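Local coordinates for protein 4-aminobutyrate transaminase (Acinetobacter baumannii, PDB 6WOP) that probably transfers the amino group of 4-aminobutyrate to 2-oxoglutarate, with pyridoxal 5'-phosphate as its cofactor, at residues G21-W26 / Y373-G378; E117-I122 / L264-K269; L206-G211 / V242-A247; E317-C322 / P396-A401; E365-V370 / L381-K386. One frame throughout, in Å; residues are numbered along the deposited sequence. Where two conformers were deposited one is given.

Contact 1: residues G21-W26 / Y373-G378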
# COMPACT_ATOMS: atom_id res chain seq x y z
N GLY A 21 -17.91 -6.47 21.13
CA GLY A 21 -18.93 -7.50 21.32
C GLY A 21 -18.69 -8.26 22.64
O GLY A 21 -17.58 -8.73 22.91
N VAL A 22 -19.71 -8.34 23.47
CA VAL A 22 -19.53 -8.95 24.79
C VAL A 22 -20.39 -10.21 24.83
O VAL A 22 -21.60 -10.15 24.54
CB VAL A 22 -19.87 -7.97 25.92
CG1 VAL A 22 -19.89 -8.71 27.17
CG2 VAL A 22 -18.78 -6.85 26.00
N MET A 23 -19.78 -11.35 25.16
CA MET A 23 -20.53 -12.59 25.06
C MET A 23 -21.45 -12.84 26.26
O MET A 23 -22.62 -13.15 26.08
CB MET A 23 -19.61 -13.80 24.86
CG MET A 23 -20.39 -15.16 24.58
SD MET A 23 -19.58 -16.57 25.35
CE MET A 23 -17.98 -16.20 24.74
N CYS A 24 -20.93 -12.76 27.48
CA CYS A 24 -21.77 -13.13 28.63
C CYS A 24 -22.68 -11.95 29.00
O CYS A 24 -22.26 -10.80 29.00
CB CYS A 24 -20.92 -13.51 29.84
SG CYS A 24 -20.25 -15.16 29.81
N GLN A 25 -23.92 -12.28 29.38
CA GLN A 25 -24.87 -11.24 29.79
C GLN A 25 -24.69 -10.87 31.27
O GLN A 25 -25.20 -9.82 31.73
CB GLN A 25 -26.30 -11.75 29.55
CG GLN A 25 -26.57 -12.02 28.09
CD GLN A 25 -26.11 -10.83 27.26
OE1 GLN A 25 -25.12 -10.92 26.51
NE2 GLN A 25 -26.77 -9.69 27.44
N TRP A 26 -23.96 -11.70 32.00
CA TRP A 26 -23.72 -11.52 33.40
C TRP A 26 -22.30 -10.98 33.58
O TRP A 26 -21.50 -10.99 32.64
CB TRP A 26 -23.92 -12.84 34.12
CG TRP A 26 -23.13 -13.96 33.57
CD1 TRP A 26 -23.51 -14.85 32.58
CD2 TRP A 26 -21.81 -14.36 33.98
NE1 TRP A 26 -22.52 -15.79 32.39
CE2 TRP A 26 -21.46 -15.50 33.22
CE3 TRP A 26 -20.92 -13.89 34.95
CZ2 TRP A 26 -20.23 -16.15 33.38
CZ3 TRP A 26 -19.69 -14.53 35.10
CH2 TRP A 26 -19.36 -15.66 34.32
N TYR A 373 -27.10 -24.08 26.80
CA TYR A 373 -27.44 -25.01 27.87
C TYR A 373 -26.36 -24.99 28.95
O TYR A 373 -26.67 -25.00 30.15
CB TYR A 373 -27.57 -26.42 27.35
CG TYR A 373 -27.85 -27.39 28.47
CD1 TYR A 373 -26.81 -27.97 29.19
CD2 TYR A 373 -29.15 -27.71 28.82
CE1 TYR A 373 -27.06 -28.84 30.21
CE2 TYR A 373 -29.40 -28.55 29.85
CZ TYR A 373 -28.35 -29.14 30.52
OH TYR A 373 -28.58 -30.01 31.54
N ALA A 374 -25.10 -25.04 28.52
CA ALA A 374 -24.01 -25.05 29.48
C ALA A 374 -24.04 -23.79 30.32
O ALA A 374 -23.93 -23.86 31.55
CB ALA A 374 -22.67 -25.18 28.76
N MET A 375 -24.21 -22.64 29.67
CA MET A 375 -24.27 -21.38 30.41
C MET A 375 -25.39 -21.41 31.45
O MET A 375 -25.19 -20.98 32.58
CB MET A 375 -24.45 -20.19 29.48
CG MET A 375 -24.29 -18.87 30.23
SD MET A 375 -22.53 -18.55 30.34
CE MET A 375 -22.31 -18.17 28.53
N GLU A 376 -26.58 -21.93 31.09
CA GLU A 376 -27.64 -21.94 32.10
C GLU A 376 -27.39 -22.99 33.16
O GLU A 376 -27.98 -22.90 34.24
CB GLU A 376 -29.05 -22.16 31.48
CG GLU A 376 -29.24 -21.43 30.14
CD GLU A 376 -30.13 -22.14 29.09
OE1 GLU A 376 -29.92 -21.95 27.87
OE2 GLU A 376 -31.09 -22.85 29.50
N ASN A 377 -26.47 -23.93 32.97
CA ASN A 377 -26.18 -24.89 34.03
C ASN A 377 -24.77 -24.73 34.62
O ASN A 377 -24.22 -25.69 35.19
CB ASN A 377 -26.42 -26.32 33.56
CG ASN A 377 -27.88 -26.59 33.33
OD1 ASN A 377 -28.62 -26.89 34.25
ND2 ASN A 377 -28.32 -26.41 32.10
N GLY A 378 -24.21 -23.52 34.56
CA GLY A 378 -22.99 -23.21 35.30
C GLY A 378 -21.70 -23.63 34.64
O GLY A 378 -20.72 -23.98 35.34
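M375 reaches out from the last turn of helix 364-376 and sets its sulfur against the indole edge of W26. SD lies almost in the ring plane, 3.4 Å from W26 NE1, and the N-H points at it nearly straight (175°). This is a Met-aromatic contact made at the edge and also a weak N-H...S hydrogen bond, which gives the polar nitrogen of a buried indole a soft acceptor. The chain of M375 leaves its backbone with CG trans to the main-chain N (chi1 -171°), then bends twice, bringing the terminal methyl CE to 3.9 Å from C24 SG. C24 in turn places its CB over one face of W26, 3.8 Å above the plane and toward the rim, so indole, thiol and thioether form the compact part. The looser side is that of M23, whose SD comes only to 4.5 Å from M375 CE; both methionines are partly exposed. Just past M375 the helix ends in a Schellman motif, with G378 at positive phi as its C-prime residue. Around this, F44 stacks on W26, I36 of strand 35-38 touches it, L380 of strand 379-384 packs on C24, and T82 of a second subunit lies against C24 and W26.

Contact 2: residues E117-I122 / L264-K269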
# COMPACT_ATOMS: atom_id res chain seq x y z
N GLU A 117 3.48 -8.44 15.62
CA GLU A 117 3.91 -7.30 14.79
C GLU A 117 5.41 -7.09 14.90
O GLU A 117 6.09 -6.79 13.89
CB GLU A 117 3.13 -6.06 15.21
CG GLU A 117 3.10 -4.99 14.14
CD GLU A 117 1.74 -4.26 14.00
OE1 GLU A 117 0.79 -4.51 14.78
OE2 GLU A 117 1.63 -3.35 13.12
N ASN A 118 5.98 -7.27 16.12
CA ASN A 118 7.43 -7.18 16.25
C ASN A 118 8.15 -8.36 15.62
O ASN A 118 9.24 -8.18 15.10
CB ASN A 118 7.81 -7.01 17.72
CG ASN A 118 7.65 -5.57 18.16
OD1 ASN A 118 8.48 -4.77 17.83
ND2 ASN A 118 6.56 -5.24 18.89
N ALA A 119 7.56 -9.53 15.59
CA ALA A 119 8.24 -10.60 14.85
C ALA A 119 8.32 -10.27 13.37
O ALA A 119 9.33 -10.56 12.69
CB ALA A 119 7.51 -11.92 15.09
N VAL A 120 7.27 -9.61 12.85
CA VAL A 120 7.28 -9.19 11.44
C VAL A 120 8.31 -8.07 11.22
O VAL A 120 9.03 -8.06 10.20
CB VAL A 120 5.85 -8.75 11.02
CG1 VAL A 120 5.89 -7.93 9.67
CG2 VAL A 120 4.93 -10.01 10.88
N LYS A 121 8.33 -7.06 12.11
CA LYS A 121 9.35 -6.03 12.05
C LYS A 121 10.76 -6.62 12.03
O LYS A 121 11.63 -6.19 11.24
CB LYS A 121 9.20 -5.07 13.23
CG LYS A 121 7.90 -4.30 13.13
CD LYS A 121 7.51 -3.41 14.34
CE LYS A 121 8.61 -2.63 15.02
NZ LYS A 121 7.98 -2.00 16.26
N ILE A 122 11.03 -7.56 12.93
CA ILE A 122 12.35 -8.19 13.02
C ILE A 122 12.66 -8.95 11.73
O ILE A 122 13.77 -8.86 11.16
CB ILE A 122 12.33 -9.11 14.25
CG1 ILE A 122 12.35 -8.28 15.55
CG2 ILE A 122 13.51 -10.19 14.24
CD1 ILE A 122 11.95 -9.21 16.76
N LEU A 264 11.61 -17.67 14.60
CA LEU A 264 11.00 -16.77 15.57
C LEU A 264 9.74 -17.40 16.15
O LEU A 264 8.98 -18.07 15.44
CB LEU A 264 10.60 -15.42 14.91
CG LEU A 264 11.76 -14.66 14.30
CD1 LEU A 264 11.33 -13.58 13.29
CD2 LEU A 264 12.51 -13.93 15.48
N ILE A 265 9.49 -17.18 17.45
CA ILE A 265 8.27 -17.68 18.09
C ILE A 265 7.62 -16.54 18.85
O ILE A 265 8.30 -15.84 19.61
CB ILE A 265 8.57 -18.86 19.03
CG1 ILE A 265 9.18 -20.02 18.25
CG2 ILE A 265 7.29 -19.30 19.72
CD1 ILE A 265 9.68 -21.18 19.14
N THR A 266 6.29 -16.39 18.71
CA THR A 266 5.65 -15.34 19.48
C THR A 266 4.90 -15.96 20.66
O THR A 266 4.43 -17.10 20.58
CB THR A 266 4.66 -14.55 18.62
OG1 THR A 266 3.69 -15.43 18.04
CG2 THR A 266 5.39 -13.83 17.49
N MET A 267 4.75 -15.17 21.73
CA MET A 267 4.13 -15.63 22.98
C MET A 267 3.28 -14.53 23.55
O MET A 267 3.64 -13.35 23.47
CB MET A 267 5.20 -15.96 24.06
CG MET A 267 6.26 -16.92 23.60
SD MET A 267 7.68 -16.88 24.71
CE MET A 267 8.56 -15.38 24.18
N ALA A 268 2.20 -14.92 24.22
CA ALA A 268 1.46 -13.97 25.06
C ALA A 268 0.48 -14.76 25.92
O ALA A 268 0.79 -15.90 26.29
CB ALA A 268 0.72 -12.93 24.21
N LYS A 269 -0.70 -14.18 26.19
CA LYS A 269 -1.79 -14.85 26.90
C LYS A 269 -1.27 -15.57 28.14
O LYS A 269 -0.96 -14.92 29.14
CB LYS A 269 -2.53 -15.79 25.93
CG LYS A 269 -3.43 -14.99 24.90
CD LYS A 269 -4.24 -15.94 24.06
CE LYS A 269 -5.13 -15.19 23.05
NZ LYS A 269 -6.49 -15.19 23.49
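I122 lays its CG2 methyl against the forked end of L264, 4.1 Å from both L264 CD1 and L264 CD2. With the longer CG1 arm of I122 held beside its backbone N (chi1 -72°), the short CG2 branch is the one that faces the leucine; the two side chains meet at a slant rather than end to end. L264 does more than meet a single neighbour, because its CD1 also sits 3.7 Å from the carbonyl O of A119, one turn back along the helix. Leucine suits this place, since its branched end lets CD1 reach the A119 carbonyl while both methyls flank I122 CG2. Farther along the strand, A119 CB meets T266 CG2 at 3.7 Å. Alanine is short enough to let the strand come near, and its CA is 6.8 Å from that of L264. T266 is turned so that its methyl faces the helix, while OG1 takes the other branch (chi1 57°) and makes a hydrogen bond to D240 OD1 of the next strand. One residue thus gives an apolar surface to the helix and a polar tie to the sheet. Helix and strand run nearly antiparallel, their axes 160° apart and 8.9 Å at closest approach. V286 and M287 of helix 284-287 close over I122 and L264. A helix packed on a mostly parallel seven-stranded sheet, with 278-283 as its antiparallel member, is the architecture of the large domain in fold type I pyridoxal-phosphate enzymes, to which class-III aminotransferases belong.

Contact 3: residues L206-G211 / V242-A247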
# COMPACT_ATOMS: atom_id res chain seq x y z
N LEU A 206 2.64 -18.81 10.85
CA LEU A 206 1.51 -19.70 11.05
C LEU A 206 1.39 -20.10 12.52
O LEU A 206 2.40 -20.23 13.22
CB LEU A 206 1.60 -20.96 10.20
CG LEU A 206 2.45 -22.07 10.76
CD1 LEU A 206 2.18 -23.32 9.94
CD2 LEU A 206 3.87 -21.69 10.67
N GLU A 207 0.18 -20.37 12.92
CA GLU A 207 -0.07 -20.98 14.23
C GLU A 207 0.15 -22.48 14.11
O GLU A 207 -0.52 -23.12 13.28
CB GLU A 207 -1.51 -20.69 14.64
CG GLU A 207 -1.83 -19.21 14.89
CD GLU A 207 -3.31 -18.95 14.75
OE1 GLU A 207 -3.74 -18.60 13.60
OE2 GLU A 207 -4.02 -19.11 15.79
N PRO A 208 1.05 -23.09 14.91
CA PRO A 208 1.14 -24.56 14.91
C PRO A 208 -0.19 -25.22 15.25
O PRO A 208 -0.43 -26.35 14.82
CB PRO A 208 2.18 -24.91 15.99
CG PRO A 208 2.84 -23.63 16.40
CD PRO A 208 1.96 -22.44 15.89
N VAL A 209 -1.07 -24.57 16.01
CA VAL A 209 -2.45 -25.02 16.18
C VAL A 209 -3.32 -23.78 15.97
O VAL A 209 -3.34 -22.89 16.82
CB VAL A 209 -2.72 -25.62 17.59
CG1 VAL A 209 -4.10 -26.18 17.59
CG2 VAL A 209 -1.70 -26.75 17.99
N GLN A 210 -4.05 -23.69 14.85
CA GLN A 210 -4.81 -22.44 14.66
C GLN A 210 -5.83 -22.32 15.78
O GLN A 210 -6.47 -23.29 16.14
CB GLN A 210 -5.57 -22.42 13.34
CG GLN A 210 -4.66 -22.36 12.17
CD GLN A 210 -5.44 -22.10 10.89
OE1 GLN A 210 -6.47 -22.82 10.59
NE2 GLN A 210 -4.97 -21.13 10.12
N GLY A 211 -5.96 -21.11 16.32
CA GLY A 211 -6.74 -20.88 17.54
C GLY A 211 -8.18 -20.52 17.21
O GLY A 211 -9.07 -21.37 17.12
N VAL A 242 0.88 -17.47 20.44
CA VAL A 242 0.16 -16.64 21.42
C VAL A 242 -0.91 -17.46 22.13
O VAL A 242 -1.04 -17.39 23.36
CB VAL A 242 -0.43 -15.41 20.70
CG1 VAL A 242 -1.49 -14.81 21.59
CG2 VAL A 242 0.68 -14.45 20.40
N GLN A 243 -1.65 -18.31 21.39
CA GLN A 243 -2.70 -19.16 22.01
C GLN A 243 -2.23 -20.56 22.38
O GLN A 243 -2.71 -21.13 23.37
CB GLN A 243 -3.93 -19.24 21.07
CG GLN A 243 -5.20 -19.75 21.79
CD GLN A 243 -6.52 -19.36 21.13
OE1 GLN A 243 -7.51 -20.10 21.26
NE2 GLN A 243 -6.55 -18.21 20.44
N SER A 244 -1.29 -21.16 21.65
CA SER A 244 -0.83 -22.55 21.83
C SER A 244 0.21 -22.73 22.93
O SER A 244 0.55 -23.88 23.24
CB SER A 244 -0.22 -23.06 20.52
OG SER A 244 0.78 -22.16 20.09
N GLY A 245 0.84 -21.64 23.39
CA GLY A 245 2.02 -21.69 24.24
C GLY A 245 1.70 -21.95 25.70
O GLY A 245 0.53 -22.06 26.11
N PHE A 246 2.77 -22.10 26.49
CA PHE A 246 2.70 -22.28 27.95
C PHE A 246 1.76 -23.42 28.35
O PHE A 246 0.82 -23.25 29.14
CB PHE A 246 2.36 -20.93 28.59
CG PHE A 246 3.47 -20.02 28.37
CD1 PHE A 246 4.56 -20.14 29.18
CD2 PHE A 246 3.54 -19.28 27.22
CE1 PHE A 246 5.70 -19.44 28.95
CE2 PHE A 246 4.69 -18.58 26.94
CZ PHE A 246 5.77 -18.64 27.83
N ALA A 247 2.12 -24.60 27.82
CA ALA A 247 1.73 -25.95 28.26
C ALA A 247 0.37 -26.38 27.72
O ALA A 247 -0.04 -27.53 27.96
CB ALA A 247 1.73 -26.08 29.79
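Q243 presses the flat of its side-chain amide on G211: G211 CA lies 3.9 Å from each of Q243 CD, OE1 and NE2, so the alpha carbon sits over the amide and not at one end of it. The side chain gets there by extension, a chi1 of -163° carrying CG away from the main-chain N and the rest running on stretched out. Glycine suits the spot because it has no side chain to push the amide off. The remaining van der Waals approach is slacker: P208 CD stands 4.4 Å from S244 OG. M356 of strand 356-361 packs on V209, Q243 and S244 alike. No hydrogen bond passes between the two segments. Polar bonding goes on within them and outward. G211 N donates to E207 OE2 over 2.8 Å, meeting it from above the carboxylate plane, a side-chain-to-backbone bond that ties G211 back to E207; E207 OE1 accepts from F139 N. S244 OG bonds with E241 OE1, which takes care of its buried hydroxyl. Q243 NE2 bonds to E212 OE2, while Q243 OE1 has a weak bond from R392 NH1. The chemistry therefore divides the work: van der Waals contact joins the loop ends beyond two neighbouring strands, 201-206 and 236-240, and the bond to E212, helped by the weak one from R392, probably sets the rotation of the amide. With the E212 carboxylate at its NH2 end, that buried amide is probably polarised along its natural dipole.

Contact 4: residues E317-C322 / P396-A401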
# COMPACT_ATOMS: atom_id res chain seq x y z
N GLU A 317 6.15 -26.09 35.67
CA GLU A 317 7.13 -27.15 35.86
C GLU A 317 7.01 -27.82 37.22
O GLU A 317 7.18 -29.04 37.34
CB GLU A 317 8.52 -26.58 35.65
CG GLU A 317 8.61 -26.00 34.18
CD GLU A 317 9.99 -25.51 33.78
OE1 GLU A 317 10.82 -25.27 34.69
OE2 GLU A 317 10.26 -25.37 32.54
N GLU A 318 6.65 -27.03 38.24
CA GLU A 318 6.50 -27.60 39.58
C GLU A 318 5.24 -28.43 39.69
O GLU A 318 5.21 -29.43 40.41
CB GLU A 318 6.49 -26.47 40.63
CG GLU A 318 6.10 -26.93 42.04
CD GLU A 318 7.09 -27.89 42.66
OE1 GLU A 318 6.70 -28.63 43.59
OE2 GLU A 318 8.26 -27.90 42.22
N GLU A 319 4.17 -28.04 39.00
CA GLU A 319 2.89 -28.72 39.08
C GLU A 319 2.67 -29.67 37.92
O GLU A 319 1.59 -30.24 37.80
CB GLU A 319 1.77 -27.67 39.17
CG GLU A 319 2.06 -26.79 40.42
CD GLU A 319 1.08 -25.63 40.64
OE1 GLU A 319 0.01 -25.61 40.01
OE2 GLU A 319 1.37 -24.77 41.50
N ASN A 320 3.68 -29.85 37.05
CA ASN A 320 3.60 -30.82 35.96
C ASN A 320 2.37 -30.55 35.09
O ASN A 320 1.59 -31.46 34.80
CB ASN A 320 3.55 -32.26 36.49
CG ASN A 320 4.76 -32.64 37.27
OD1 ASN A 320 5.88 -32.48 36.79
ND2 ASN A 320 4.55 -33.15 38.47
N LEU A 321 2.20 -29.30 34.70
CA LEU A 321 1.00 -28.95 33.96
C LEU A 321 1.04 -29.38 32.49
O LEU A 321 -0.04 -29.54 31.91
CB LEU A 321 0.74 -27.44 34.04
CG LEU A 321 0.39 -26.93 35.44
CD1 LEU A 321 0.01 -25.43 35.37
CD2 LEU A 321 -0.68 -27.75 36.18
N CYS A 322 2.21 -29.60 31.89
CA CYS A 322 2.23 -30.29 30.59
C CYS A 322 1.60 -31.67 30.70
O CYS A 322 0.72 -32.04 29.90
CB CYS A 322 3.66 -30.39 30.04
SG CYS A 322 4.15 -28.86 29.11
N PRO A 396 -8.55 -23.94 32.61
CA PRO A 396 -7.23 -23.92 33.25
C PRO A 396 -6.68 -25.32 33.39
O PRO A 396 -7.44 -26.25 33.69
CB PRO A 396 -7.54 -23.30 34.65
CG PRO A 396 -8.64 -22.27 34.32
CD PRO A 396 -9.52 -23.05 33.29
N LEU A 397 -5.35 -25.47 33.18
CA LEU A 397 -4.71 -26.78 33.33
C LEU A 397 -4.64 -27.20 34.80
O LEU A 397 -4.37 -28.39 35.11
CB LEU A 397 -3.29 -26.72 32.79
CG LEU A 397 -3.18 -26.33 31.31
CD1 LEU A 397 -1.71 -26.38 30.82
CD2 LEU A 397 -4.06 -27.29 30.48
N THR A 398 -4.92 -26.26 35.68
CA THR A 398 -4.98 -26.47 37.13
C THR A 398 -6.39 -26.86 37.61
O THR A 398 -6.61 -26.97 38.83
CB THR A 398 -4.54 -25.17 37.82
OG1 THR A 398 -5.34 -24.08 37.32
CG2 THR A 398 -3.06 -24.84 37.54
N ILE A 399 -7.36 -27.01 36.71
CA ILE A 399 -8.75 -27.27 37.16
C ILE A 399 -8.80 -28.54 38.01
O ILE A 399 -8.17 -29.56 37.68
CB ILE A 399 -9.71 -27.33 35.92
CG1 ILE A 399 -11.15 -27.49 36.42
CG2 ILE A 399 -9.36 -28.51 34.98
CD1 ILE A 399 -12.17 -27.30 35.30
N PRO A 400 -9.47 -28.55 39.17
CA PRO A 400 -9.56 -29.79 39.94
C PRO A 400 -10.23 -30.87 39.12
O PRO A 400 -11.22 -30.60 38.45
CB PRO A 400 -10.42 -29.39 41.14
CG PRO A 400 -10.16 -27.85 41.30
CD PRO A 400 -10.16 -27.42 39.82
N ALA A 401 -9.75 -32.11 39.24
CA ALA A 401 -10.25 -33.20 38.38
C ALA A 401 -11.76 -33.39 38.58
O ALA A 401 -12.50 -33.66 37.62
CB ALA A 401 -9.47 -34.48 38.69
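L321 sends its two methyls across T398, so that T398 CG2 sits near both, 3.8 Å from L321 CD1 and 4.0 Å from L321 CD2. The side chains meet at an angle, a single methyl set against a fork. L321 CD2 also lies 3.9 Å from the carbonyl O of L397, so the same fork touches the backbone between the two residues of the turn. L397 answers from its own side: CD1 comes over the start of the helix, 3.7 Å from L321 O and 4.2 Å from L321 CB. L397 thus meets the base of L321, while the fork of L321 meets the L397 carbonyl and the T398 methyl. The two segments are both places where the chain changes course. N320, at positive phi, separates helix 303-318 from helix 321-342, and P396 to I399 form a type I beta turn, closed by I399 N to P396 O at 3.1 Å, shortly before helix 401-416. Proline can serve as the first residue of this turn because it accepts the closing bond through its carbonyl, a role that needs no N-H. T398 is oriented by its two branches: OG1 stands between backbone N and carbonyl carbon (chi1 54°) and bonds with N33 OD1, which turns CG2 to the leucine. At the outer margin, the extended E319 passes the same methyl, with OE1 4.0 Å from T398 CG2, while its OE2 has H60 NE2 as hydrogen-bond partner. R324, one turn on from L321, gives NH1 to I399 O and, weakly, to L397 O.

Contact 5: residues E365-V370 / L381-K386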
# COMPACT_ATOMS: atom_id res chain seq x y z
N GLU A 365 -26.01 -23.29 14.88
CA GLU A 365 -27.18 -23.38 15.74
C GLU A 365 -27.00 -24.52 16.74
O GLU A 365 -27.37 -24.38 17.92
CB GLU A 365 -28.44 -23.58 14.91
CG GLU A 365 -28.86 -22.38 14.06
CD GLU A 365 -27.89 -22.00 12.93
OE1 GLU A 365 -27.16 -22.86 12.36
OE2 GLU A 365 -27.85 -20.79 12.59
N GLN A 366 -26.42 -25.64 16.29
CA GLN A 366 -26.14 -26.74 17.21
C GLN A 366 -25.14 -26.31 18.28
O GLN A 366 -25.31 -26.59 19.48
CB GLN A 366 -25.60 -27.95 16.45
CG GLN A 366 -26.70 -28.74 15.72
CD GLN A 366 -26.12 -29.88 14.92
OE1 GLN A 366 -24.95 -29.85 14.52
NE2 GLN A 366 -26.93 -30.90 14.69
N ALA A 367 -24.06 -25.65 17.86
CA ALA A 367 -23.05 -25.21 18.83
C ALA A 367 -23.64 -24.24 19.85
O ALA A 367 -23.31 -24.30 21.05
CB ALA A 367 -21.88 -24.58 18.07
N LYS A 368 -24.54 -23.36 19.41
CA LYS A 368 -25.14 -22.40 20.33
C LYS A 368 -26.11 -23.09 21.29
O LYS A 368 -26.22 -22.67 22.45
CB LYS A 368 -25.89 -21.29 19.58
CG LYS A 368 -25.03 -20.31 18.84
CD LYS A 368 -23.84 -19.96 19.63
CE LYS A 368 -23.82 -18.46 19.93
NZ LYS A 368 -22.46 -17.90 20.33
N VAL A 369 -26.79 -24.14 20.85
CA VAL A 369 -27.70 -24.83 21.77
C VAL A 369 -26.92 -25.41 22.95
O VAL A 369 -27.29 -25.24 24.10
CB VAL A 369 -28.52 -25.91 21.02
CG1 VAL A 369 -29.15 -26.88 22.01
CG2 VAL A 369 -29.62 -25.25 20.14
N VAL A 370 -25.78 -26.04 22.66
CA VAL A 370 -24.95 -26.63 23.71
C VAL A 370 -24.34 -25.54 24.58
O VAL A 370 -24.35 -25.62 25.82
CB VAL A 370 -23.85 -27.52 23.05
CG1 VAL A 370 -22.76 -27.94 24.10
CG2 VAL A 370 -24.49 -28.72 22.33
N LEU A 381 -18.56 -21.89 28.09
CA LEU A 381 -18.00 -22.48 26.88
C LEU A 381 -17.78 -21.44 25.80
O LEU A 381 -18.64 -20.57 25.61
CB LEU A 381 -18.95 -23.57 26.28
CG LEU A 381 -19.17 -24.85 27.10
CD1 LEU A 381 -20.19 -25.84 26.43
CD2 LEU A 381 -17.80 -25.48 27.31
N LEU A 382 -16.67 -21.57 25.05
CA LEU A 382 -16.41 -20.72 23.88
C LEU A 382 -16.61 -21.46 22.56
O LEU A 382 -16.29 -22.64 22.44
CB LEU A 382 -14.99 -20.20 23.90
CG LEU A 382 -14.52 -19.47 25.17
CD1 LEU A 382 -13.03 -19.25 25.03
CD2 LEU A 382 -15.28 -18.15 25.33
N THR A 383 -17.05 -20.70 21.54
CA THR A 383 -17.09 -21.21 20.16
C THR A 383 -16.00 -20.57 19.29
O THR A 383 -15.28 -19.66 19.70
CB THR A 383 -18.45 -21.00 19.50
OG1 THR A 383 -18.76 -19.59 19.47
CG2 THR A 383 -19.55 -21.80 20.25
N CYS A 384 -15.84 -21.09 18.08
CA CYS A 384 -14.77 -20.65 17.21
C CYS A 384 -15.17 -21.06 15.82
O CYS A 384 -16.31 -21.49 15.60
CB CYS A 384 -13.43 -21.28 17.57
SG CYS A 384 -13.48 -23.06 18.03
N GLY A 385 -14.25 -20.80 14.89
CA GLY A 385 -14.35 -21.41 13.58
C GLY A 385 -14.96 -20.46 12.58
O GLY A 385 -15.76 -19.58 12.93
N LYS A 386 -14.57 -20.64 11.31
CA LYS A 386 -15.07 -19.80 10.24
C LYS A 386 -16.59 -19.73 10.29
O LYS A 386 -17.18 -18.69 10.00
CB LYS A 386 -14.60 -20.36 8.88
CG LYS A 386 -15.10 -19.55 7.65
CD LYS A 386 -14.55 -20.17 6.38
CE LYS A 386 -15.02 -19.44 5.15
NZ LYS A 386 -14.28 -19.93 3.97
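Residues 365-370 of helix 364-376 lie over strand 379-384 with the CA atoms of A367 and T383 7.3 Å apart, and the separation grows to 8.7 Å between the CA atoms of V370 and L381. The nearer pair is made possible by small groups: A367 CB meets T383 CG2 at 4.2 Å. Threonine suits a strand at the margin of the core, its methyl going to the helix while OG1 occupies the other branch. K368 starts away from the strand, but its chain, bent at chi2 and chi3, swings back across T383 at about a right angle. Its ammonium nitrogen NZ remains 4.2 Å from T383 OG1, too far for a hydrogen bond; its polar partner is Q371 OE1. At the buried end, V370 CG1 touches L381 CD1 at 4.1 Å. A chi1 of 168° directs that methyl at the leucine, so two branched aliphatic residues fill the space where helix and strand are farther apart. Helix 401-416 adds L411 to both V370 and L381, and F415 to V370. Strand 390-393 runs beside 379-384, with F393 packed on L381 and I391 on V370, so the contact is a helix-on-sheet layer of the C-terminal part.

In the fold
From the N terminus, 21-26 opens the longest loop, which contact 1 closes 347 residues later. Contact 2 nests within it and encloses contact 3; these two touch where 242-247 lies beside 264-269, tying helix and loops to the mixed sheet that contains strands 236-240 and 264-267. Contact 4 opens after both have closed, yet ends at 396-401, beyond 373-378, so it crosses contact 1. Contact 5, the shortest loop, is nested in contact 4 and also crosses contact 1, sharing helix 364-376 with it. A247 meets L397 and C322, linking contact 3 to contact 4. Contacts 1 and 5 adjoin the sheet that contains strand 379-384, their centres about 33 and 29 Å from that of contact 2.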